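Local coordinates for aminoacyl-tRNA synthetase (Cryptosporidium parvum, PDB 5F9Z), which probably joins proline to its cognate tRNA using ATP, as a class II prolyl-tRNA synthetase, and here binds halofuginone together with an ATP analogue, at residues A[293-297]-A[298-302]; A[56-59]-A[60-64]; A[196-199]-A[200-204]; A[278-281]-A[282-286]. One frame throughout, in Å; residues are numbered along the deposited sequence.

Interaction 1 (A[293-297]-A[298-302]); sequences LVLPP and KVAPV
Pro296 O sits at the centre of this turn and accepts two backbone N-H groups. Val299 N is 3.0 Å from Pro296 O and comes in above the carbonyl plane. Ala300 N is 2.9 Å from Pro296 O and lies nearly along the C=O axis, though its N-H is bent (131°). The first bond closes a type I beta turn with Pro297 and Lys298 at its corners. The second extends it by one residue. Proline nitrogens carry no hydrogen, so donors are few.

Val299 CG2, set between its own backbone N and carbonyl carbon, rests 3.7 Å from Pro296 CD. Leu295 CD1 meets Pro301 CD at 3.6 Å, the two side chains crossing at about a right angle. Leu295 CB touches Ala300 CB at 3.9 Å.

Partners outside the turn take up other polar groups. Pro297 O accepts from Gln303 NE2 and Ala300 O from Arg336 NH2, while Lys298 N and NZ make weak bonds to Gln405 OE1 and Asp201 O. The loop leads from helix 278-287 to strand 304-308 of the anticodon-binding domain. The turn is thus probably held by one shared carbonyl, by proline rings that limit the backbone, and by bonds to Gln303 and Arg336.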
loop_
_atom_site.group_PDB
_atom_site.type_symbol
_atom_site.label_atom_id
_atom_site.label_comp_id
_atom_site.label_asym_id
_atom_site.label_seq_id
_atom_site.Cartn_x
_atom_site.Cartn_y
_atom_site.Cartn_z
ATOM N N LEU A 293 -16.289 0.507 3.081
ATOM C CA LEU A 293 -14.969 1.063 3.333
ATOM C C LEU A 293 -14.848 1.578 4.762
ATOM O O LEU A 293 -15.813 2.059 5.361
ATOM C CB LEU A 293 -14.670 2.207 2.364
ATOM C CG LEU A 293 -14.293 1.894 0.920
ATOM C CD1 LEU A 293 -14.145 3.193 0.156
ATOM C CD2 LEU A 293 -13.002 1.096 0.867
ATOM N N VAL A 294 -13.641 1.464 5.303
ATOM C CA VAL A 294 -13.229 2.176 6.506
ATOM C C VAL A 294 -11.901 2.833 6.162
ATOM O O VAL A 294 -10.889 2.145 5.993
ATOM C CB VAL A 294 -13.090 1.258 7.727
ATOM C CG1 VAL A 294 -12.496 2.027 8.895
ATOM C CG2 VAL A 294 -14.442 0.673 8.108
ATOM N N LEU A 295 -11.907 4.151 6.037
ATOM C CA LEU A 295 -10.702 4.806 5.567
ATOM C C LEU A 295 -10.017 5.559 6.699
ATOM O O LEU A 295 -10.694 6.163 7.539
ATOM C CB LEU A 295 -11.022 5.782 4.430
ATOM C CG LEU A 295 -11.705 5.155 3.213
ATOM C CD1 LEU A 295 -12.121 6.221 2.215
ATOM C CD2 LEU A 295 -10.791 4.132 2.557
ATOM N N PRO A 296 -8.690 5.526 6.757
ATOM C CA PRO A 296 -7.970 6.377 7.703
ATOM C C PRO A 296 -8.252 7.839 7.416
ATOM O O PRO A 296 -8.330 8.244 6.246
ATOM C CB PRO A 296 -6.496 6.030 7.442
ATOM C CG PRO A 296 -6.528 4.675 6.820
ATOM C CD PRO A 296 -7.786 4.638 6.007
ATOM N N PRO A 297 -8.430 8.659 8.455
ATOM C CA PRO A 297 -8.714 10.086 8.226
ATOM C C PRO A 297 -7.662 10.801 7.393
ATOM O O PRO A 297 -7.983 11.817 6.763
ATOM C CB PRO A 297 -8.784 10.659 9.648
ATOM C CG PRO A 297 -9.198 9.503 10.489
ATOM C CD PRO A 297 -8.551 8.291 9.877
ATOM N N LYS A 298 -6.423 10.306 7.362
ATOM C CA LYS A 298 -5.373 10.963 6.593
ATOM C C LYS A 298 -5.513 10.754 5.091
ATOM O O LYS A 298 -4.892 11.493 4.320
ATOM C CB LYS A 298 -3.996 10.482 7.056
ATOM C CG LYS A 298 -3.600 10.988 8.432
ATOM C CD LYS A 298 -2.146 10.676 8.733
ATOM C CE LYS A 298 -1.695 11.325 10.030
ATOM N NZ LYS A 298 -0.262 11.040 10.319
ATOM N N VAL A 299 -6.310 9.776 4.652
ATOM C CA VAL A 299 -6.504 9.509 3.233
ATOM C C VAL A 299 -7.969 9.508 2.830
ATOM O O VAL A 299 -8.271 9.388 1.642
ATOM C CB VAL A 299 -5.843 8.180 2.811
ATOM C CG1 VAL A 299 -4.346 8.240 3.028
ATOM C CG2 VAL A 299 -6.455 7.018 3.578
ATOM N N ALA A 300 -8.892 9.634 3.777
ATOM C CA ALA A 300 -10.311 9.654 3.449
ATOM C C ALA A 300 -10.638 10.880 2.601
ATOM O O ALA A 300 -10.335 12.009 3.020
ATOM C CB ALA A 300 -11.160 9.649 4.720
ATOM N N PRO A 301 -11.236 10.713 1.415
ATOM C CA PRO A 301 -11.565 11.894 0.594
ATOM C C PRO A 301 -12.461 12.888 1.311
ATOM O O PRO A 301 -12.275 14.103 1.173
ATOM C CB PRO A 301 -12.256 11.281 -0.634
ATOM C CG PRO A 301 -11.739 9.879 -0.695
ATOM C CD PRO A 301 -11.554 9.450 0.728
ATOM N N VAL A 302 -13.428 12.400 2.081
ATOM C CA VAL A 302 -14.275 13.238 2.919
ATOM C C VAL A 302 -14.178 12.709 4.341
ATOM O O VAL A 302 -14.571 11.567 4.611
ATOM C CB VAL A 302 -15.735 13.254 2.438
ATOM C CG1 VAL A 302 -16.602 14.024 3.417
ATOM C CG2 VAL A 302 -15.827 13.866 1.047
#

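Interaction 2 (A[56-59]-A[60-64]); sequences YFIW and ETIQS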
loop_
_atom_site.group_PDB
_atom_site.type_symbol
_atom_site.label_atom_id
_atom_site.label_comp_id
_atom_site.label_asym_id
_atom_site.label_seq_id
_atom_site.Cartn_x
_atom_site.Cartn_y
_atom_site.Cartn_z
ATOM N N TYR A 56 -8.747 7.415 -6.438
ATOM C CA TYR A 56 -7.598 8.141 -6.967
ATOM C C TYR A 56 -7.168 9.271 -6.040
ATOM O O TYR A 56 -5.999 9.672 -6.057
ATOM C CB TYR A 56 -7.905 8.684 -8.361
ATOM C CG TYR A 56 -6.690 9.253 -9.054
ATOM C CD1 TYR A 56 -5.684 8.418 -9.526
ATOM C CD2 TYR A 56 -6.542 10.622 -9.230
ATOM C CE1 TYR A 56 -4.566 8.929 -10.155
ATOM C CE2 TYR A 56 -5.428 11.143 -9.861
ATOM C CZ TYR A 56 -4.443 10.291 -10.320
ATOM O OH TYR A 56 -3.332 10.802 -10.948
ATOM N N PHE A 57 -8.095 9.802 -5.237
ATOM C CA PHE A 57 -7.714 10.769 -4.212
ATOM C C PHE A 57 -6.710 10.164 -3.240
ATOM O O PHE A 57 -5.755 10.832 -2.826
ATOM C CB PHE A 57 -8.955 11.259 -3.461
ATOM C CG PHE A 57 -8.645 12.169 -2.299
ATOM C CD1 PHE A 57 -8.366 11.648 -1.041
ATOM C CD2 PHE A 57 -8.645 13.544 -2.460
ATOM C CE1 PHE A 57 -8.080 12.481 0.024
ATOM C CE2 PHE A 57 -8.365 14.382 -1.396
ATOM C CZ PHE A 57 -8.082 13.849 -0.152
ATOM N N ILE A 58 -6.917 8.902 -2.857
ATOM C CA ILE A 58 -6.026 8.261 -1.897
ATOM C C ILE A 58 -4.631 8.101 -2.487
ATOM O O ILE A 58 -3.625 8.257 -1.786
ATOM C CB ILE A 58 -6.617 6.916 -1.441
ATOM C CG1 ILE A 58 -7.973 7.145 -0.769
ATOM C CG2 ILE A 58 -5.662 6.199 -0.496
ATOM C CD1 ILE A 58 -8.547 5.915 -0.112
ATOM N N TRP A 59 -4.544 7.803 -3.786
ATOM C CA TRP A 59 -3.234 7.726 -4.423
ATOM C C TRP A 59 -2.592 9.102 -4.529
ATOM O O TRP A 59 -1.376 9.240 -4.347
ATOM C CB TRP A 59 -3.348 7.080 -5.803
ATOM C CG TRP A 59 -2.029 6.994 -6.502
ATOM C CD1 TRP A 59 -1.638 7.692 -7.608
ATOM C CD2 TRP A 59 -0.913 6.179 -6.126
ATOM N NE1 TRP A 59 -0.351 7.352 -7.951
ATOM C CE2 TRP A 59 0.117 6.425 -7.056
ATOM C CE3 TRP A 59 -0.686 5.260 -5.096
ATOM C CZ2 TRP A 59 1.353 5.785 -6.988
ATOM C CZ3 TRP A 59 0.541 4.628 -5.029
ATOM C CH2 TRP A 59 1.545 4.892 -5.969
ATOM N N GLU A 60 -3.391 10.131 -4.826
ATOM C CA GLU A 60 -2.864 11.491 -4.849
ATOM C C GLU A 60 -2.352 11.904 -3.477
ATOM O O GLU A 60 -1.363 12.639 -3.370
ATOM C CB GLU A 60 -3.936 12.466 -5.336
ATOM C CG GLU A 60 -4.248 12.352 -6.813
ATOM C CD GLU A 60 -5.262 13.380 -7.275
ATOM O OE1 GLU A 60 -6.270 13.587 -6.565
ATOM O OE2 GLU A 60 -5.044 13.990 -8.342
ATOM N N THR A 61 -3.015 11.445 -2.413
ATOM C CA THR A 61 -2.535 11.722 -1.064
ATOM C C THR A 61 -1.252 10.950 -0.777
ATOM O O THR A 61 -0.291 11.505 -0.232
ATOM C CB THR A 61 -3.615 11.375 -0.039
ATOM O OG1 THR A 61 -4.822 12.073 -0.365
ATOM C CG2 THR A 61 -3.170 11.770 1.360
ATOM N N ILE A 62 -1.223 9.665 -1.138
ATOM C CA ILE A 62 0.003 8.880 -1.012
ATOM C C ILE A 62 1.123 9.518 -1.820
ATOM O O ILE A 62 2.265 9.625 -1.354
ATOM C CB ILE A 62 -0.246 7.423 -1.447
ATOM C CG1 ILE A 62 -1.182 6.717 -0.464
ATOM C CG2 ILE A 62 1.070 6.668 -1.571
ATOM C CD1 ILE A 62 -1.575 5.320 -0.896
ATOM N N GLN A 63 0.812 9.961 -3.040
ATOM C CA GLN A 63 1.823 10.603 -3.873
ATOM C C GLN A 63 2.288 11.920 -3.267
ATOM O O GLN A 63 3.489 12.203 -3.236
ATOM C CB GLN A 63 1.278 10.822 -5.284
ATOM C CG GLN A 63 2.232 11.555 -6.210
ATOM C CD GLN A 63 1.739 11.600 -7.642
ATOM O OE1 GLN A 63 0.748 10.954 -7.989
ATOM N NE2 GLN A 63 2.428 12.363 -8.483
ATOM N N SER A 64 1.352 12.732 -2.768
ATOM C CA SER A 64 1.720 14.025 -2.200
ATOM C C SER A 64 2.594 13.865 -0.962
ATOM O O SER A 64 3.592 14.577 -0.801
ATOM C CB SER A 64 0.462 14.826 -1.863
ATOM O OG SER A 64 0.779 15.964 -1.084
#
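Backbone bonds run from each residue of 56-59 to the fourth one on: Tyr56 O takes Glu60 N, Phe57 O takes Thr61 N, Ile58 O takes Ile62 N and Trp59 O takes Gln63 N. One side chain joins them. Thr61 OG1 donates to Phe57 O at 2.9 Å, because chi1 of -55° turns the hydroxyl back along the helix. Thr61 N and OG1 reach Phe57 O from opposite faces of its plane, so that carbonyl is gripped twice.

Polar atoms also meet rings. Thr61 OG1 lies over one face of the Phe57 ring, 3.3 Å from CE1. The extended Glu60 chain crosses Tyr56 at about a right angle and brings OE2 to 3.2 Å from Tyr56 CE2. Ring and carboxylate planes are 44° apart.

Apolar contacts centre on Ile62. Its CG2 is 4.0 Å from Trp59 CZ3, and its CD1 is 4.2 Å from Ile58 CG2. Ile58, Trp59 and Ile62 all pack on Ile280 of helix 278-287, and Trp59 also touches Leu170 and Leu275 of the neighbouring strands. Helix 53-71 is amphipathic here, consistent with the long motif 1 helix of class II synthetases.

Interaction 3 (A[196-199]-A[200-204]); sequences ASIY and EDLLA
Ser197 holds OG anti to its backbone N (chi1 175°), and Asp201 swings its carboxylate back beside its own N (chi1 -64°). The two groups meet one turn apart on the helix. Ser197 OG donates to Asp201 OD2 at 2.7 Å, and OD2 uses its anti lone pair. Asp201 N also binds Ser197 O at 2.7 Å, so the same two residues are tied by backbone and side chain.

At 200-202 the helix widens into a pi-type turn. Leu203 N reaches five residues back to Ile198 O at 3.0 Å, and Leu202 N makes weak bonds to both Ser197 O and Ile198 O. This is the end of helix 181-202 in the class II core: Ala204 leaves helical geometry with a positive phi of 56°.

On the inner side Leu203 CD1 lies over one face of the Tyr199 ring, 4.2 Å above it and offset toward the rim. Ile198 CD1 touches Leu202 CD2 at 4.2 Å. Tyr199 OH makes a weak bond to Ala240 O, a residue of the nucleotide pocket. Glu200 OE1 accepts from Val207 N, which fastens the chain just past the helix end. Ile198, Leu202 and Leu203 pack on helix 53-71.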
loop_
_atom_site.group_PDB
_atom_site.type_symbol
_atom_site.label_atom_id
_atom_site.label_comp_id
_atom_site.label_asym_id
_atom_site.label_seq_id
_atom_site.Cartn_x
_atom_site.Cartn_y
_atom_site.Cartn_z
ATOM N N ALA A 196 7.526 2.271 5.145
ATOM C CA ALA A 196 6.829 1.825 6.347
ATOM C C ALA A 196 6.009 2.948 6.965
ATOM O O ALA A 196 4.948 2.694 7.547
ATOM C CB ALA A 196 7.830 1.276 7.363
ATOM N N SER A 197 6.479 4.192 6.849
ATOM C CA SER A 197 5.711 5.322 7.361
ATOM C C SER A 197 4.454 5.555 6.533
ATOM O O SER A 197 3.399 5.895 7.081
ATOM C CB SER A 197 6.581 6.580 7.385
ATOM O OG SER A 197 5.825 7.713 7.775
ATOM N N ILE A 198 4.548 5.380 5.212
ATOM C CA ILE A 198 3.381 5.563 4.352
ATOM C C ILE A 198 2.271 4.595 4.745
ATOM O O ILE A 198 1.098 4.976 4.840
ATOM C CB ILE A 198 3.778 5.400 2.872
ATOM C CG1 ILE A 198 4.600 6.602 2.400
ATOM C CG2 ILE A 198 2.544 5.222 1.998
ATOM C CD1 ILE A 198 3.838 7.909 2.419
ATOM N N TYR A 199 2.623 3.334 4.996
ATOM C CA TYR A 199 1.605 2.342 5.327
ATOM C C TYR A 199 1.075 2.529 6.745
ATOM O O TYR A 199 -0.136 2.440 6.974
ATOM C CB TYR A 199 2.169 0.934 5.146
ATOM C CG TYR A 199 2.075 0.419 3.729
ATOM C CD1 TYR A 199 3.006 0.791 2.770
ATOM C CD2 TYR A 199 1.053 -0.443 3.351
ATOM C CE1 TYR A 199 2.922 0.322 1.474
ATOM C CE2 TYR A 199 0.960 -0.918 2.058
ATOM C CZ TYR A 199 1.897 -0.531 1.123
ATOM O OH TYR A 199 1.813 -1.006 -0.167
ATOM N N GLU A 200 1.959 2.791 7.708
ATOM C CA GLU A 200 1.543 2.827 9.105
ATOM C C GLU A 200 1.053 4.207 9.539
ATOM O O GLU A 200 0.019 4.316 10.205
ATOM C CB GLU A 200 2.690 2.360 10.007
ATOM C CG GLU A 200 3.127 0.926 9.744
ATOM C CD GLU A 200 3.744 0.267 10.961
ATOM O OE1 GLU A 200 4.231 -0.877 10.837
ATOM O OE2 GLU A 200 3.737 0.887 12.045
ATOM N N ASP A 201 1.777 5.268 9.180
ATOM C CA ASP A 201 1.380 6.601 9.621
ATOM C C ASP A 201 0.248 7.166 8.771
ATOM O O ASP A 201 -0.651 7.833 9.295
ATOM C CB ASP A 201 2.582 7.547 9.600
ATOM C CG ASP A 201 3.665 7.134 10.573
ATOM O OD1 ASP A 201 3.325 6.660 11.678
ATOM O OD2 ASP A 201 4.859 7.281 10.235
ATOM N N LEU A 202 0.270 6.909 7.464
ATOM C CA LEU A 202 -0.730 7.473 6.565
ATOM C C LEU A 202 -1.902 6.522 6.338
ATOM O O LEU A 202 -3.064 6.924 6.456
ATOM C CB LEU A 202 -0.081 7.846 5.229
ATOM C CG LEU A 202 -0.932 8.639 4.236
ATOM C CD1 LEU A 202 -1.162 10.058 4.738
ATOM C CD2 LEU A 202 -0.289 8.649 2.857
ATOM N N LEU A 203 -1.617 5.261 6.018
ATOM C CA LEU A 203 -2.652 4.285 5.707
ATOM C C LEU A 203 -3.081 3.459 6.914
ATOM O O LEU A 203 -3.980 2.622 6.780
ATOM C CB LEU A 203 -2.172 3.349 4.592
ATOM C CG LEU A 203 -1.700 4.025 3.303
ATOM C CD1 LEU A 203 -1.224 2.987 2.303
ATOM C CD2 LEU A 203 -2.803 4.883 2.706
ATOM N N ALA A 204 -2.460 3.669 8.078
ATOM C CA ALA A 204 -2.788 2.932 9.301
ATOM C C ALA A 204 -2.681 1.423 9.096
ATOM O O ALA A 204 -3.372 0.639 9.752
ATOM C CB ALA A 204 -4.179 3.309 9.821
#

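Interaction 4 (A[278-281]-A[282-286]); sequences RAIG and VMIMT. With ANP (phosphoaminophosphonic acid-adenylate ester), chain D.
Arg278 serves both the helix and the bound nucleotide analogue: its CG packs on Val282 CG2 at 3.8 Å, while its guanidinium lies against the ribose and adenine of ANP. ANP C2' stands over one face of the guanidinium, toward its rim and 3.3 Å from Arg278 NH1. Arg278 NH1 is 3.2 Å from ANP O2'. The chain runs straight as far as CD and then bends at chi3 (-69°), which turns the flat group toward the ligand. Two of its nitrogens are held by backbone carbonyls: NE donates to Ile164 O and NH1 to Gln239 O. These bonds should fix its rotation. Arg278 N in turn is bonded to Thr276 OG1, and Thr276 also contacts the ligand.

Strand 265-276 followed by helix 278-287, with an arginine at the junction, fits motif 3 of class II synthetases. Its arginine typically packs on ATP.

Further along, the helix is regular. Val282 N meets Arg278 O with a nearly linear N-H (169°), and Met283, Ile284 and Met285 repeat the pattern to Ala279, Ile280 and Gly281. Thr286 OG1 adds a bond to Val282 O at 2.6 Å. The backbone N of the same threonine reaches that oxygen from the opposite face. Ile280 CG2 touches Ile284 CD1 at 3.8 Å and, less closely, Met283 CE at 4.2 Å. Met285 CG lies 3.3 Å from Gly281 O. The Ile280 and Met283 side chains pack on helix 53-71, whereas Ile284 and Met285 face helix 26-36.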
loop_
_atom_site.group_PDB
_atom_site.type_symbol
_atom_site.label_atom_id
_atom_site.label_comp_id
_atom_site.label_asym_id
_atom_site.label_seq_id
_atom_site.Cartn_x
_atom_site.Cartn_y
_atom_site.Cartn_z
ATOM N N ARG A 278 -1.001 -0.726 -5.124
ATOM C CA ARG A 278 -1.312 -1.852 -4.247
ATOM C C ARG A 278 -1.549 -1.398 -2.812
ATOM O O ARG A 278 -2.355 -2.004 -2.093
ATOM C CB ARG A 278 -0.175 -2.876 -4.306
ATOM C CG ARG A 278 -0.185 -3.912 -3.198
ATOM C CD ARG A 278 1.011 -4.840 -3.305
ATOM N NE ARG A 278 0.930 -5.711 -4.474
ATOM C CZ ARG A 278 1.722 -6.758 -4.680
ATOM N NH1 ARG A 278 2.657 -7.068 -3.791
ATOM N NH2 ARG A 278 1.578 -7.498 -5.771
ATOM N N ALA A 279 -0.866 -0.333 -2.382
ATOM C CA ALA A 279 -1.034 0.172 -1.022
ATOM C C ALA A 279 -2.494 0.486 -0.722
ATOM O O ALA A 279 -2.959 0.287 0.407
ATOM C CB ALA A 279 -0.170 1.416 -0.817
ATOM N N ILE A 280 -3.232 0.975 -1.719
ATOM C CA ILE A 280 -4.645 1.278 -1.517
ATOM C C ILE A 280 -5.423 0.001 -1.233
ATOM O O ILE A 280 -6.244 -0.054 -0.309
ATOM C CB ILE A 280 -5.210 2.029 -2.735
ATOM C CG1 ILE A 280 -4.385 3.289 -3.011
ATOM C CG2 ILE A 280 -6.674 2.381 -2.512
ATOM C CD1 ILE A 280 -4.863 4.084 -4.206
ATOM N N GLY A 281 -5.167 -1.050 -2.015
ATOM C CA GLY A 281 -5.879 -2.302 -1.813
ATOM C C GLY A 281 -5.587 -2.934 -0.466
ATOM O O GLY A 281 -6.496 -3.429 0.206
ATOM N N VAL A 282 -4.317 -2.928 -0.055
ATOM C CA VAL A 282 -3.957 -3.467 1.254
ATOM C C VAL A 282 -4.647 -2.680 2.359
ATOM O O VAL A 282 -5.118 -3.252 3.351
ATOM C CB VAL A 282 -2.426 -3.466 1.430
ATOM C CG1 VAL A 282 -2.043 -4.078 2.771
ATOM C CG2 VAL A 282 -1.758 -4.213 0.287
ATOM N N MET A 283 -4.729 -1.357 2.202
ATOM C CA MET A 283 -5.406 -0.529 3.193
ATOM C C MET A 283 -6.902 -0.822 3.231
ATOM O O MET A 283 -7.506 -0.848 4.309
ATOM C CB MET A 283 -5.142 0.949 2.900
ATOM C CG MET A 283 -5.851 1.927 3.824
ATOM S SD MET A 283 -7.482 2.402 3.220
ATOM C CE MET A 283 -7.069 3.028 1.595
ATOM N N ILE A 284 -7.513 -1.045 2.065
ATOM C CA ILE A 284 -8.940 -1.358 2.012
ATOM C C ILE A 284 -9.220 -2.675 2.725
ATOM O O ILE A 284 -10.128 -2.770 3.562
ATOM C CB ILE A 284 -9.427 -1.400 0.553
ATOM C CG1 ILE A 284 -9.330 -0.017 -0.090
ATOM C CG2 ILE A 284 -10.854 -1.924 0.480
ATOM C CD1 ILE A 284 -9.380 -0.053 -1.601
ATOM N N MET A 285 -8.444 -3.713 2.403
ATOM C CA MET A 285 -8.667 -5.024 3.004
ATOM C C MET A 285 -8.413 -5.008 4.504
ATOM O O MET A 285 -9.031 -5.781 5.247
ATOM C CB MET A 285 -7.772 -6.065 2.330
ATOM C CG MET A 285 -8.020 -6.232 0.841
ATOM S SD MET A 285 -6.856 -7.377 0.080
ATOM C CE MET A 285 -7.543 -7.512 -1.568
ATOM N N THR A 286 -7.517 -4.137 4.969
ATOM C CA THR A 286 -7.164 -4.115 6.384
ATOM C C THR A 286 -8.304 -3.564 7.235
ATOM O O THR A 286 -8.659 -4.146 8.266
ATOM C CB THR A 286 -5.894 -3.289 6.592
ATOM O OG1 THR A 286 -4.811 -3.874 5.857
ATOM C CG2 THR A 286 -5.529 -3.238 8.061
HETATM P PG ANP D . 5.871 -9.896 -7.730
HETATM O O1G ANP D . 6.521 -11.234 -7.883
HETATM O O2G ANP D . 4.628 -10.032 -6.771
HETATM O O3G ANP D . 5.377 -9.379 -9.140
HETATM P PB ANP D . 7.689 -7.798 -8.190
HETATM O O1B ANP D . 9.225 -8.039 -8.225
HETATM O O2B ANP D . 7.117 -8.053 -9.547
HETATM N N3B ANP D . 6.982 -8.809 -7.051
HETATM P PA ANP D . 8.382 -5.139 -8.123
HETATM O O1A ANP D . 8.744 -5.156 -9.557
HETATM O O2A ANP D . 9.575 -5.247 -7.170
HETATM O O3A ANP D . 7.391 -6.328 -7.764
HETATM O "O5'" ANP D . 7.547 -3.818 -7.853
HETATM C "C5'" ANP D . 7.677 -3.078 -6.619
HETATM C "C4'" ANP D . 6.441 -3.293 -5.784
HETATM O "O4'" ANP D . 5.275 -3.057 -6.594
HETATM C "C3'" ANP D . 6.259 -4.703 -5.237
HETATM O "O3'" ANP D . 6.939 -4.849 -3.995
HETATM C "C2'" ANP D . 4.740 -4.804 -5.065
HETATM O "O2'" ANP D . 4.325 -4.330 -3.789
HETATM C "C1'" ANP D . 4.208 -3.889 -6.176
HETATM N N9 ANP D . 3.698 -4.594 -7.349
HETATM C C8 ANP D . 4.342 -5.558 -8.080
HETATM N N7 ANP D . 3.645 -6.014 -9.094
HETATM C C5 ANP D . 2.463 -5.292 -9.029
HETATM C C6 ANP D . 1.302 -5.303 -9.827
HETATM N N6 ANP D . 1.135 -6.095 -10.888
HETATM N N1 ANP D . 0.301 -4.456 -9.489
HETATM C C2 ANP D . 0.462 -3.661 -8.428
HETATM N N3 ANP D . 1.509 -3.565 -7.604
HETATM C C4 ANP D . 2.482 -4.412 -7.962
#

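How the interactions relate
Interactions 2, 3 and 4 are turns of three helices that pack on one another. Ile62 touches Ile280 and Leu203, and Leu203 packs on Ala279. Interaction 1 is the loop that lies against all three: Pro296 touches Met283, Val299 touches Leu202 and Pro301 touches Phe57. Interaction 4 is wholly buried and reaches the nucleotide. Interactions 1 and 3 are mainly buried, each with an exposed charged residue. Interaction 2 is the most open. Each helical contact has one hydroxyl bond, from threonine to a backbone carbonyl four residues back in 2 and 4, from serine to a carboxylate in 3. Arg278 sets interaction 4 apart. The loop has no helical ladder and uses one carbonyl with two N-H donors, next to prolines.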